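Local atomic coordinates of beta sliding clamp (Borrelia burgdorferi, PDB entry 6DJ8), a protein that encircles DNA as a ring-shaped homodimer and probably tethers DNA polymerases and other proteins to it, conferring processivity. Residues C17-I22 / K97-V102; Q21-I26 / N85-V90; E27-I32 / L54-T59. All blocks are in the same frame, centred on the assembly; numbering follows the deposited sequence.

All three contacts use helix 19-29 and what flanks it, within the N-terminal domain of the clamp, and all are largely buried. Interaction 1 ties the start of the helix to strand 98-104 and is the one governed by backbone hydrogen bonds, with lysines and a glutamate at its solvent-facing edge. Interaction 2, its centre about 9 Å away, is apolar packing without a hydrogen bond between the helices; Ile22 belongs to both contacts, and Phe86 touches Ile101 of the first. Interaction 3 lies at the other end of the helix and sets it on a different sheet, through one hydroxyl bond and small apolar contacts, burying the least surface of the three.

Interaction 1 (C17-I22 / K97-V102); sequences CETNQI and KKIKIV
The flat groups that meet where Cys17 and Glu18 run beside Lys97, Lys98 and Ile99 are peptide units, and their oxygens are approached in two ways. Cys17 and Ile99 form an antiparallel hydrogen-bonded pair, Cys17 N lying 3.1 Å from Ile99 O and Ile99 N 3.0 Å from Cys17 O, each donor nearly along the C=O axis. Thr19 N, 3.0 Å from Lys97 O, instead approaches that carbonyl from above its plane, 36° out of it. A water donates to the same oxygen and accepts from Asn20 N, so Lys97 O receives two bonds and, directly and through the water, serves two N-H groups of the first helical turn. This is a strand-to-helix junction: strand 14-18 pairs with strand 98-104 in an antiparallel sheet of the N-terminal clamp domain, and Glu18, at the N-cap position, leads into helix 19-29. On the face carrying Glu18 and Lys98, the extended Glu18 side chain crosses the bent chain of Lys97, yet Glu18 OE1 stays 4.3 Å from Lys97 NZ, beyond a salt bridge. The face carrying Cys17 and Ile99 is largely apolar. Cys17 SG rests 3.7 Å from Ile99 CG1, which is swung between its own backbone N and carbonyl carbon (chi1 49°). Thr19, the neighbouring first residue of the helix, crosses Ile99 at about a right angle, its OG1 3.3 Å from Ile99 CG2 while hydrogen-bonded to Tyr96 O. Farther in, the CD1 atoms of Ile22 and Ile101 come within 4.3 Å of each other, and Phe86 of helix 83-92 touches Ile101.

Interaction 2 (Q21-I26 / N85-V90); sequences QIMNEI and NFYDAV
Ile26 and Phe86 make the principal ring contact between two helices that run nearly antiparallel, their segment axes 9.5 Å apart at an angle of 153°. Ile26 CD1 sits over one face of the Phe86 ring, 3.4 Å from Phe86 CD2 and equally near CE2, and the two side chains cross at about a right angle. Ile22 adds its CD1 obliquely near Phe86 CZ. The Tyr87 ring is engaged otherwise: Met23 O lies at its edge, 3.6 Å from Tyr87 CE1. Ile26 CG2 meets the base of the tyrosine side chain at CB.

Among aliphatic contacts, Val90 is wedged between neighbours. Its CG1 presses on Met23 CB at 3.5 Å, tighter than usual for two carbons, and its CG2 faces Ile26 CD1 at 3.9 Å. Met23 and Val90 run alongside each other in opposite senses, and the bend at the end of the methionine (chi3 -42°) brings Met23 CE to 3.4 Å from Val90 O.

Paired helices of this kind line the inside of the ring in beta clamps. Beyond the contact, Asn85 and Asp88 pack on Arg324 of the second subunit, while the Glu25 carboxylate is hydrogen-bonded to Tyr254 and Asn253. No hydrogen bond joins the two segments, so between them the fit rests on the shape of the apolar side chains, without a polar pair to fix the register.

Interaction 3 (E27-I32 / L54-T59); sequences EKAKGI and LIIKST
Ala29 and Ser58 have the nearest CA atoms, 5.8 Å apart, and the chain returns to the strand at Ile32, whose CA is 6.6 Å from Thr59 CA. Ser58 carries the polar part of the contact. Its hydroxyl donates to the backbone of the helical segment, Ser58 OG lying 2.7 Å from Ala29 O, and it comes from above the carbonyl plane, 36° out of it. With chi1 at 64°, OG is held between the serine's own N and carbonyl carbon and is turned to this oxygen.

Apolar groups lie on both sides of that bond. The methyl of Ala29 meets Ile56 CG2 at 3.8 Å, its small size consistent with the close approach of helix and strand. Ile32 brings its CD1 to 3.6 Å from Ser58 OG and 3.9 Å from Thr59 CA. Phe65 of the adjoining strand touches Ala29, and Phe227 of helix 223-231 touches Ile32.

The contact thus seats the later part of helix 19-29, and the residues up to Ile32, on strand 53-59 of the antiparallel sheet that runs from the N-terminal into the central domain. Because the serine is buried, its bond to Ala29 O satisfies a hydroxyl among largely apolar side chains and fixes the rotation of that group, giving the helix-to-sheet contact a directional tie that methyl contacts alone would lack.

Interaction 1 (C17-I22 / K97-V102)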
loop_
_atom_site.group_PDB
_atom_site.type_symbol
_atom_site.label_atom_id
_atom_site.label_comp_id
_atom_site.label_asym_id
_atom_site.label_seq_id
_atom_site.Cartn_x
_atom_site.Cartn_y
_atom_site.Cartn_z
ATOM N N CYS A 17 -29.894 -0.397 12.143
ATOM C CA CYS A 17 -29.283 0.702 11.417
ATOM C C CYS A 17 -28.958 0.257 10.002
ATOM O O CYS A 17 -28.967 -0.936 9.671
ATOM C CB CYS A 17 -28.013 1.194 12.104
ATOM S SG CYS A 17 -26.743 -0.055 12.177
ATOM N N GLU A 18 -28.677 1.240 9.163
ATOM C CA GLU A 18 -28.167 0.972 7.826
ATOM C C GLU A 18 -26.687 0.615 7.928
ATOM O O GLU A 18 -25.882 1.392 8.465
ATOM C CB GLU A 18 -28.402 2.183 6.923
ATOM C CG GLU A 18 -27.859 2.052 5.519
ATOM C CD GLU A 18 -28.540 3.001 4.552
ATOM O OE1 GLU A 18 -29.649 3.488 4.873
ATOM O OE2 GLU A 18 -27.967 3.257 3.472
ATOM N N THR A 19 -26.331 -0.570 7.430
ATOM C CA THR A 19 -24.973 -1.076 7.599
ATOM C C THR A 19 -23.938 -0.131 7.002
ATOM O O THR A 19 -22.922 0.175 7.638
ATOM C CB THR A 19 -24.858 -2.455 6.953
ATOM O OG1 THR A 19 -25.888 -3.305 7.482
ATOM C CG2 THR A 19 -23.517 -3.064 7.258
ATOM N N ASN A 20 -24.145 0.295 5.753
ATOM C CA ASN A 20 -23.148 1.147 5.116
ATOM C C ASN A 20 -23.008 2.468 5.862
ATOM O O ASN A 20 -21.902 3.003 5.989
ATOM C CB ASN A 20 -23.502 1.394 3.653
ATOM C CG ASN A 20 -22.360 2.077 2.890
ATOM O OD1 ASN A 20 -22.408 3.279 2.616
ATOM N ND2 ASN A 20 -21.314 1.315 2.584
ATOM N N GLN A 21 -24.111 2.989 6.399
ATOM C CA GLN A 21 -24.029 4.268 7.108
ATOM C C GLN A 21 -23.219 4.122 8.384
ATOM O O GLN A 21 -22.273 4.882 8.620
ATOM C CB GLN A 21 -25.422 4.798 7.432
ATOM C CG GLN A 21 -25.395 6.171 8.106
ATOM C CD GLN A 21 -26.783 6.711 8.340
ATOM O OE1 GLN A 21 -27.745 5.939 8.424
ATOM N NE2 GLN A 21 -26.908 8.037 8.426
ATOM N N ILE A 22 -23.550 3.131 9.220
ATOM C CA ILE A 22 -22.811 3.038 10.472
ATOM C C ILE A 22 -21.362 2.646 10.202
ATOM O O ILE A 22 -20.461 3.026 10.959
ATOM C CB ILE A 22 -23.497 2.089 11.470
ATOM C CG1 ILE A 22 -22.888 2.318 12.863
ATOM C CG2 ILE A 22 -23.396 0.628 10.977
ATOM C CD1 ILE A 22 -23.445 1.462 13.965
ATOM N N LYS A 97 -28.059 -4.966 3.909
ATOM C CA LYS A 97 -28.422 -3.556 3.804
ATOM C C LYS A 97 -28.617 -2.934 5.189
ATOM O O LYS A 97 -28.194 -1.798 5.433
ATOM C CB LYS A 97 -29.686 -3.414 2.953
ATOM C CG LYS A 97 -30.235 -2.002 2.897
ATOM C CD LYS A 97 -29.819 -1.265 1.631
ATOM C CE LYS A 97 -30.045 0.244 1.770
ATOM N NZ LYS A 97 -31.405 0.551 2.299
ATOM N N LYS A 98 -29.214 -3.685 6.115
ATOM C CA LYS A 98 -29.468 -3.252 7.483
ATOM C C LYS A 98 -29.016 -4.329 8.456
ATOM O O LYS A 98 -29.134 -5.529 8.173
ATOM C CB LYS A 98 -30.963 -2.991 7.708
ATOM C CG LYS A 98 -31.539 -1.920 6.809
ATOM C CD LYS A 98 -32.969 -1.565 7.177
ATOM C CE LYS A 98 -33.424 -0.341 6.383
ATOM N NZ LYS A 98 -34.821 0.081 6.697
ATOM N N ILE A 99 -28.548 -3.910 9.634
ATOM C CA ILE A 99 -28.195 -4.884 10.662
ATOM C C ILE A 99 -28.929 -4.563 11.958
ATOM O O ILE A 99 -29.291 -3.413 12.232
ATOM C CB ILE A 99 -26.675 -4.955 10.916
ATOM C CG1 ILE A 99 -26.095 -3.544 11.119
ATOM C CG2 ILE A 99 -25.969 -5.649 9.767
ATOM C CD1 ILE A 99 -24.670 -3.584 11.605
ATOM N N LYS A 100 -29.153 -5.603 12.756
ATOM C CA LYS A 100 -29.739 -5.481 14.080
ATOM C C LYS A 100 -28.615 -5.711 15.078
ATOM O O LYS A 100 -27.938 -6.746 15.032
ATOM C CB LYS A 100 -30.878 -6.492 14.274
ATOM C CG LYS A 100 -31.613 -6.396 15.619
ATOM C CD LYS A 100 -32.869 -7.303 15.646
ATOM C CE LYS A 100 -33.640 -7.173 16.963
ATOM N NZ LYS A 100 -34.760 -8.167 17.102
ATOM N N ILE A 101 -28.398 -4.747 15.963
ATOM C CA ILE A 101 -27.336 -4.823 16.954
ATOM C C ILE A 101 -27.998 -4.937 18.317
ATOM O O ILE A 101 -28.745 -4.047 18.722
ATOM C CB ILE A 101 -26.413 -3.604 16.865
ATOM C CG1 ILE A 101 -25.735 -3.590 15.479
ATOM C CG2 ILE A 101 -25.412 -3.623 17.996
ATOM C CD1 ILE A 101 -24.850 -2.368 15.193
ATOM N N VAL A 102 -27.729 -6.035 19.017
ATOM C CA VAL A 102 -28.364 -6.360 20.286
ATOM C C VAL A 102 -27.309 -6.223 21.368
ATOM O O VAL A 102 -26.191 -6.721 21.211
ATOM C CB VAL A 102 -28.951 -7.784 20.278
ATOM C CG1 VAL A 102 -29.573 -8.112 21.634
ATOM C CG2 VAL A 102 -29.971 -7.939 19.165
HETATM O O HOH W 1 -26.195 -0.598 4.083
#

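Interaction 2 (Q21-I26 / N85-V90)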
loop_
_atom_site.group_PDB
_atom_site.type_symbol
_atom_site.label_atom_id
_atom_site.label_comp_id
_atom_site.label_asym_id
_atom_site.label_seq_id
_atom_site.Cartn_x
_atom_site.Cartn_y
_atom_site.Cartn_z
ATOM N N GLN A 21 -24.111 2.989 6.399
ATOM C CA GLN A 21 -24.029 4.268 7.108
ATOM C C GLN A 21 -23.219 4.122 8.384
ATOM O O GLN A 21 -22.273 4.882 8.620
ATOM C CB GLN A 21 -25.422 4.798 7.432
ATOM C CG GLN A 21 -25.395 6.171 8.106
ATOM C CD GLN A 21 -26.783 6.711 8.340
ATOM O OE1 GLN A 21 -27.745 5.939 8.424
ATOM N NE2 GLN A 21 -26.908 8.037 8.426
ATOM N N ILE A 22 -23.550 3.131 9.220
ATOM C CA ILE A 22 -22.811 3.038 10.472
ATOM C C ILE A 22 -21.362 2.646 10.202
ATOM O O ILE A 22 -20.461 3.026 10.959
ATOM C CB ILE A 22 -23.497 2.089 11.470
ATOM C CG1 ILE A 22 -22.888 2.318 12.863
ATOM C CG2 ILE A 22 -23.396 0.628 10.977
ATOM C CD1 ILE A 22 -23.445 1.462 13.965
ATOM N N MET A 23 -21.100 1.914 9.110
ATOM C CA MET A 23 -19.713 1.624 8.751
ATOM C C MET A 23 -18.937 2.918 8.494
ATOM O O MET A 23 -17.828 3.114 9.013
ATOM C CB MET A 23 -19.652 0.708 7.509
ATOM C CG MET A 23 -18.241 0.309 7.144
ATOM S SD MET A 23 -18.183 -0.769 5.689
ATOM C CE MET A 23 -19.591 -1.867 6.048
ATOM N N ASN A 24 -19.512 3.819 7.700
ATOM C CA ASN A 24 -18.821 5.075 7.401
ATOM C C ASN A 24 -18.595 5.900 8.663
ATOM O O ASN A 24 -17.507 6.457 8.863
ATOM C CB ASN A 24 -19.620 5.883 6.378
ATOM C CG ASN A 24 -19.597 5.254 4.996
ATOM O OD1 ASN A 24 -18.696 4.476 4.668
ATOM N ND2 ASN A 24 -20.592 5.586 4.179
ATOM N N GLU A 25 -19.605 5.981 9.534
ATOM C CA GLU A 25 -19.475 6.826 10.721
ATOM C C GLU A 25 -18.480 6.241 11.707
ATOM O O GLU A 25 -17.759 6.986 12.375
ATOM C CB GLU A 25 -20.833 7.024 11.394
ATOM C CG GLU A 25 -21.896 7.673 10.520
ATOM C CD GLU A 25 -21.545 9.099 10.045
ATOM O OE1 GLU A 25 -20.484 9.653 10.414
ATOM O OE2 GLU A 25 -22.363 9.667 9.297
ATOM N N ILE A 26 -18.420 4.905 11.822
ATOM C CA ILE A 26 -17.409 4.316 12.690
ATOM C C ILE A 26 -16.015 4.592 12.135
ATOM O O ILE A 26 -15.073 4.884 12.882
ATOM C CB ILE A 26 -17.635 2.796 12.852
ATOM C CG1 ILE A 26 -18.877 2.484 13.674
ATOM C CG2 ILE A 26 -16.445 2.177 13.532
ATOM C CD1 ILE A 26 -19.317 1.011 13.445
ATOM N N ASN A 85 -12.613 -3.493 16.596
ATOM C CA ASN A 85 -13.459 -4.683 16.512
ATOM C C ASN A 85 -14.848 -4.342 15.987
ATOM O O ASN A 85 -15.401 -5.067 15.154
ATOM C CB ASN A 85 -13.565 -5.367 17.871
ATOM C CG ASN A 85 -12.268 -6.008 18.299
ATOM O OD1 ASN A 85 -11.329 -6.112 17.512
ATOM N ND2 ASN A 85 -12.209 -6.451 19.552
ATOM N N PHE A 86 -15.427 -3.240 16.462
ATOM C CA PHE A 86 -16.762 -2.864 16.016
ATOM C C PHE A 86 -16.770 -2.570 14.528
ATOM O O PHE A 86 -17.686 -2.977 13.807
ATOM C CB PHE A 86 -17.240 -1.638 16.805
ATOM C CG PHE A 86 -18.701 -1.357 16.656
ATOM C CD1 PHE A 86 -19.607 -2.388 16.477
ATOM C CD2 PHE A 86 -19.170 -0.053 16.674
ATOM C CE1 PHE A 86 -20.955 -2.129 16.335
ATOM C CE2 PHE A 86 -20.517 0.209 16.543
ATOM C CZ PHE A 86 -21.411 -0.839 16.368
ATOM N N TYR A 87 -15.756 -1.846 14.053
ATOM C CA TYR A 87 -15.621 -1.599 12.624
ATOM C C TYR A 87 -15.504 -2.909 11.854
ATOM O O TYR A 87 -16.127 -3.081 10.799
ATOM C CB TYR A 87 -14.395 -0.719 12.370
ATOM C CG TYR A 87 -14.223 -0.301 10.932
ATOM C CD1 TYR A 87 -15.216 0.418 10.286
ATOM C CD2 TYR A 87 -13.068 -0.617 10.216
ATOM C CE1 TYR A 87 -15.078 0.819 8.964
ATOM C CE2 TYR A 87 -12.915 -0.217 8.878
ATOM C CZ TYR A 87 -13.930 0.506 8.270
ATOM O OH TYR A 87 -13.824 0.924 6.968
ATOM N N ASP A 88 -14.689 -3.835 12.353
ATOM C CA ASP A 88 -14.545 -5.119 11.671
ATOM C C ASP A 88 -15.878 -5.846 11.588
ATOM O O ASP A 88 -16.237 -6.387 10.531
ATOM C CB ASP A 88 -13.505 -5.970 12.389
ATOM C CG ASP A 88 -12.090 -5.511 12.100
ATOM O OD1 ASP A 88 -11.915 -4.672 11.196
ATOM O OD2 ASP A 88 -11.157 -5.975 12.782
ATOM N N ALA A 89 -16.650 -5.827 12.681
ATOM C CA ALA A 89 -17.952 -6.487 12.696
ATOM C C ALA A 89 -18.846 -5.949 11.592
ATOM O O ALA A 89 -19.458 -6.711 10.834
ATOM C CB ALA A 89 -18.609 -6.306 14.069
ATOM N N VAL A 90 -18.936 -4.627 11.489
ATOM C CA VAL A 90 -19.821 -4.026 10.507
ATOM C C VAL A 90 -19.302 -4.269 9.080
ATOM O O VAL A 90 -20.088 -4.462 8.145
ATOM C CB VAL A 90 -19.982 -2.529 10.853
ATOM C CG1 VAL A 90 -20.623 -1.777 9.728
ATOM C CG2 VAL A 90 -20.776 -2.393 12.181
#

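Interaction 3 (E27-I32 / L54-T59)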
loop_
_atom_site.group_PDB
_atom_site.type_symbol
_atom_site.label_atom_id
_atom_site.label_comp_id
_atom_site.label_asym_id
_atom_site.label_seq_id
_atom_site.Cartn_x
_atom_site.Cartn_y
_atom_site.Cartn_z
ATOM N N GLU A 27 -15.849 4.436 10.824
ATOM C CA GLU A 27 -14.558 4.714 10.201
ATOM C C GLU A 27 -14.116 6.141 10.494
ATOM O O GLU A 27 -12.959 6.378 10.861
ATOM C CB GLU A 27 -14.648 4.457 8.690
ATOM C CG GLU A 27 -13.326 4.472 7.940
ATOM C CD GLU A 27 -12.920 5.874 7.522
ATOM O OE1 GLU A 27 -13.812 6.745 7.401
ATOM O OE2 GLU A 27 -11.710 6.110 7.327
ATOM N N LYS A 28 -15.044 7.095 10.390
ATOM C CA LYS A 28 -14.726 8.487 10.694
ATOM C C LYS A 28 -14.374 8.656 12.161
ATOM O O LYS A 28 -13.316 9.201 12.491
ATOM C CB LYS A 28 -15.915 9.383 10.325
ATOM C CG LYS A 28 -16.097 9.548 8.814
ATOM C CD LYS A 28 -17.428 10.189 8.501
ATOM C CE LYS A 28 -17.655 10.264 6.995
ATOM N NZ LYS A 28 -18.845 11.094 6.643
ATOM N N ALA A 29 -15.233 8.150 13.061
ATOM C CA ALA A 29 -15.043 8.389 14.492
ATOM C C ALA A 29 -13.721 7.811 14.975
ATOM O O ALA A 29 -13.028 8.422 15.798
ATOM C CB ALA A 29 -16.209 7.795 15.298
ATOM N N LYS A 30 -13.347 6.637 14.477
ATOM C CA LYS A 30 -12.138 6.019 14.993
ATOM C C LYS A 30 -10.887 6.640 14.402
ATOM O O LYS A 30 -9.782 6.272 14.800
ATOM C CB LYS A 30 -12.163 4.502 14.744
ATOM C CG LYS A 30 -11.667 4.061 13.396
ATOM C CD LYS A 30 -11.976 2.572 13.172
ATOM C CE LYS A 30 -10.780 1.830 12.583
ATOM N NZ LYS A 30 -10.275 2.441 11.329
ATOM N N GLY A 31 -11.040 7.616 13.506
ATOM C CA GLY A 31 -9.879 8.258 12.927
ATOM C C GLY A 31 -8.959 8.888 13.952
ATOM O O GLY A 31 -7.745 8.915 13.755
ATOM N N ILE A 32 -9.502 9.340 15.085
ATOM C CA ILE A 32 -8.673 9.991 16.100
ATOM C C ILE A 32 -8.265 9.031 17.212
ATOM O O ILE A 32 -7.617 9.450 18.173
ATOM C CB ILE A 32 -9.376 11.221 16.692
ATOM C CG1 ILE A 32 -10.749 10.831 17.247
ATOM C CG2 ILE A 32 -9.491 12.315 15.624
ATOM C CD1 ILE A 32 -11.389 11.930 18.088
ATOM N N LEU A 54 -28.785 7.309 16.997
ATOM C CA LEU A 54 -27.572 6.734 17.545
ATOM C C LEU A 54 -26.510 7.821 17.649
ATOM O O LEU A 54 -26.196 8.479 16.651
ATOM C CB LEU A 54 -27.068 5.608 16.653
ATOM C CG LEU A 54 -25.885 4.833 17.228
ATOM C CD1 LEU A 54 -26.347 3.923 18.359
ATOM C CD2 LEU A 54 -25.152 4.070 16.136
ATOM N N ILE A 55 -25.939 7.997 18.838
ATOM C CA ILE A 55 -24.861 8.963 19.035
ATOM C C ILE A 55 -23.566 8.178 19.169
ATOM O O ILE A 55 -23.454 7.300 20.032
ATOM C CB ILE A 55 -25.078 9.832 20.282
ATOM C CG1 ILE A 55 -26.453 10.511 20.267
ATOM C CG2 ILE A 55 -23.968 10.836 20.367
ATOM C CD1 ILE A 55 -26.768 11.233 19.010
ATOM N N ILE A 56 -22.601 8.470 18.308
ATOM C CA ILE A 56 -21.285 7.844 18.342
ATOM C C ILE A 56 -20.288 8.883 18.831
ATOM O O ILE A 56 -20.215 9.989 18.276
ATOM C CB ILE A 56 -20.894 7.298 16.957
ATOM C CG1 ILE A 56 -21.848 6.172 16.547
ATOM C CG2 ILE A 56 -19.446 6.798 16.944
ATOM C CD1 ILE A 56 -21.794 5.874 15.081
ATOM N N LYS A 57 -19.550 8.549 19.887
ATOM C CA LYS A 57 -18.544 9.451 20.438
ATOM C C LYS A 57 -17.179 8.778 20.427
ATOM O O LYS A 57 -17.063 7.565 20.656
ATOM C CB LYS A 57 -18.885 9.890 21.867
ATOM C CG LYS A 57 -20.105 10.797 21.976
ATOM C CD LYS A 57 -20.364 11.177 23.445
ATOM C CE LYS A 57 -21.762 11.725 23.661
ATOM N NZ LYS A 57 -22.037 12.074 25.113
ATOM N N SER A 58 -16.152 9.568 20.140
ATOM C CA SER A 58 -14.776 9.111 20.251
ATOM C C SER A 58 -13.940 10.269 20.762
ATOM O O SER A 58 -14.334 11.431 20.664
ATOM C CB SER A 58 -14.223 8.598 18.916
ATOM O OG SER A 58 -14.175 9.639 17.963
ATOM N N THR A 59 -12.797 9.948 21.355
ATOM C CA THR A 59 -11.898 11.005 21.794
ATOM C C THR A 59 -10.481 10.465 21.822
ATOM O O THR A 59 -10.269 9.259 21.951
ATOM C CB THR A 59 -12.262 11.545 23.179
ATOM O OG1 THR A 59 -11.346 12.594 23.546
ATOM C CG2 THR A 59 -12.197 10.410 24.229
#